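Local coordinates for hypothetical protein AGR_pAT_315 (Agrobacterium tumefaciens str. C58, PDB 1VQY) that is of unknown function but belongs to the NIPSNAP family, whose members share the dimeric alpha/beta-barrel type of fold, at residues M27-K32 with S96-S101. Sequence-based numbering, arbitrary orientation.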
loop_
_atom_site.group_PDB
_atom_site.type_symbol
_atom_site.label_atom_id
_atom_site.label_comp_id
_atom_site.label_asym_id
_atom_site.label_seq_id
_atom_site.Cartn_x
_atom_site.Cartn_y
_atom_site.Cartn_z
HETATM N N MSE B 27 -17.908 8.700 -11.363
HETATM C CA MSE B 27 -18.475 9.128 -10.083
HETATM C C MSE B 27 -19.931 9.565 -10.141
HETATM O O MSE B 27 -20.726 9.155 -9.297
HETATM C CB MSE B 27 -17.636 10.233 -9.395
HETATM C CG MSE B 27 -18.050 10.533 -7.905
HETATM SE SE MSE B 27 -18.181 8.911 -6.822
HETATM C CE MSE B 27 -16.335 8.679 -6.653
ATOM N N GLN B 28 -20.279 10.406 -11.106
ATOM C CA GLN B 28 -21.651 10.907 -11.192
ATOM C C GLN B 28 -22.635 9.827 -11.617
ATOM O O GLN B 28 -23.799 9.862 -11.225
ATOM C CB GLN B 28 -21.748 12.116 -12.129
ATOM C CG GLN B 28 -20.973 13.351 -11.633
ATOM C CD GLN B 28 -21.331 13.761 -10.206
ATOM O OE1 GLN B 28 -22.506 13.948 -9.876
ATOM N NE2 GLN B 28 -20.312 13.882 -9.348
ATOM N N GLU B 29 -22.172 8.879 -12.417
ATOM C CA GLU B 29 -23.002 7.734 -12.817
ATOM C C GLU B 29 -23.229 6.792 -11.622
ATOM O O GLU B 29 -24.358 6.379 -11.351
ATOM C CB GLU B 29 -22.336 7.000 -13.976
ATOM C CG GLU B 29 -23.224 6.016 -14.709
ATOM C CD GLU B 29 -22.487 5.294 -15.847
ATOM O OE1 GLU B 29 -21.477 5.835 -16.360
ATOM O OE2 GLU B 29 -22.920 4.175 -16.218
ATOM N N TYR B 30 -22.150 6.473 -10.906
ATOM C CA TYR B 30 -22.230 5.708 -9.656
ATOM C C TYR B 30 -23.240 6.336 -8.700
ATOM O O TYR B 30 -24.160 5.675 -8.241
ATOM C CB TYR B 30 -20.866 5.635 -8.949
ATOM C CG TYR B 30 -20.945 4.894 -7.648
ATOM C CD1 TYR B 30 -21.295 5.563 -6.462
ATOM C CD2 TYR B 30 -20.705 3.519 -7.582
ATOM C CE1 TYR B 30 -21.384 4.888 -5.251
ATOM C CE2 TYR B 30 -20.802 2.828 -6.367
ATOM C CZ TYR B 30 -21.157 3.523 -5.213
ATOM O OH TYR B 30 -21.273 2.879 -3.995
ATOM N N LEU B 31 -23.040 7.620 -8.410
ATOM C CA LEU B 31 -23.902 8.371 -7.520
ATOM C C LEU B 31 -25.362 8.408 -7.941
ATOM O O LEU B 31 -26.261 8.324 -7.096
ATOM C CB LEU B 31 -23.380 9.799 -7.396
ATOM C CG LEU B 31 -22.134 9.955 -6.534
ATOM C CD1 LEU B 31 -21.745 11.436 -6.508
ATOM C CD2 LEU B 31 -22.330 9.368 -5.096
ATOM N N LYS B 32 -25.586 8.546 -9.246
ATOM C CA LYS B 32 -26.922 8.674 -9.797
ATOM C C LYS B 32 -27.690 7.375 -9.630
ATOM O O LYS B 32 -28.867 7.385 -9.267
ATOM C CB LYS B 32 -26.874 9.061 -11.280
ATOM C CG LYS B 32 -28.252 9.142 -11.918
ATOM C CD LYS B 32 -28.225 9.454 -13.405
ATOM C CE LYS B 32 -29.576 10.061 -13.816
ATOM N NZ LYS B 32 -29.680 10.308 -15.271
ATOM N N SER B 96 -21.810 -2.503 -9.790
ATOM C CA SER B 96 -20.536 -3.211 -9.578
ATOM C C SER B 96 -19.532 -3.043 -10.699
ATOM O O SER B 96 -18.335 -3.080 -10.459
ATOM C CB SER B 96 -20.797 -4.708 -9.410
ATOM O OG SER B 96 -21.607 -4.935 -8.280
ATOM N N VAL B 97 -20.022 -2.905 -11.925
ATOM C CA VAL B 97 -19.136 -2.674 -13.063
ATOM C C VAL B 97 -18.408 -1.300 -13.005
ATOM O O VAL B 97 -17.397 -1.099 -13.679
ATOM C CB VAL B 97 -19.896 -2.817 -14.404
ATOM C CG1 VAL B 97 -20.883 -1.695 -14.595
ATOM C CG2 VAL B 97 -18.898 -2.864 -15.582
ATOM N N LEU B 98 -18.912 -0.369 -12.198
ATOM C CA LEU B 98 -18.314 0.960 -12.093
ATOM C C LEU B 98 -17.262 1.029 -10.993
ATOM O O LEU B 98 -16.602 2.055 -10.841
ATOM C CB LEU B 98 -19.394 1.992 -11.787
ATOM C CG LEU B 98 -20.506 2.220 -12.815
ATOM C CD1 LEU B 98 -21.408 3.336 -12.326
ATOM C CD2 LEU B 98 -19.925 2.562 -14.172
ATOM N N ILE B 99 -17.117 -0.065 -10.240
ATOM C CA ILE B 99 -16.239 -0.129 -9.072
ATOM C C ILE B 99 -14.903 -0.752 -9.464
ATOM O O ILE B 99 -14.866 -1.864 -9.989
ATOM C CB ILE B 99 -16.905 -0.941 -7.910
ATOM C CG1 ILE B 99 -18.199 -0.253 -7.467
ATOM C CG2 ILE B 99 -15.968 -1.055 -6.717
ATOM C CD1 ILE B 99 -19.117 -1.086 -6.629
ATOM N N GLU B 100 -13.816 -0.017 -9.228
ATOM C CA GLU B 100 -12.472 -0.498 -9.507
ATOM C C GLU B 100 -11.977 -1.393 -8.352
ATOM O O GLU B 100 -11.448 -2.461 -8.582
ATOM C CB GLU B 100 -11.510 0.692 -9.723
ATOM C CG GLU B 100 -10.050 0.316 -10.164
ATOM C CD GLU B 100 -8.940 1.034 -9.334
ATOM O OE1 GLU B 100 -8.731 2.264 -9.519
ATOM O OE2 GLU B 100 -8.271 0.364 -8.505
ATOM N N SER B 101 -12.140 -0.934 -7.119
ATOM C CA SER B 101 -11.724 -1.676 -5.933
ATOM C C SER B 101 -12.720 -1.489 -4.822
ATOM O O SER B 101 -13.452 -0.515 -4.791
ATOM C CB SER B 101 -10.377 -1.177 -5.402
ATOM O OG SER B 101 -9.368 -1.371 -6.351
#
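Leu98 reaches across to the first turns of helix 27-46 and rests on Glu29 and Tyr30. Its CG lies anti to the carbonyl carbon (chi1 -63°), with the branch directed at the helix. Leu98 CD1 lies against the helix backbone, 3.5 Å from Tyr30 N, and also meets Tyr30 CB. Leu98 CD2 sits beside the carboxylate end of Glu29, 4.0 Å from Glu29 OE2. The extended Glu29 chain crosses Leu98 at about a right angle, and Glu29 CB and CG lie against Leu98 CD1. Tyr30 has CG anti to the backbone N (chi1 178°), which carries the ring away from Leu98 and in over the sheet. There Tyr30 CE2 approaches Ile99 CG1 at 4.2 Å, at a slant. The contact is made by van der Waals packing. The buried phenol is satisfied elsewhere, by a hydrogen bond between Tyr30 OH and Tyr52 OH. Tyr20 of strand 14-22 touches both Tyr30 and Ile99. Beyond them, Glu100 and Ser101 form a classic beta bulge opposite Arg21. The contact joins the start of helix 27-46 to the type I turn Ser96-Ile99, which leads into outermost strand 99-109. The strand order 2-3-1-4 is that of the ferredoxin-like fold of dimeric alpha/beta-barrel families.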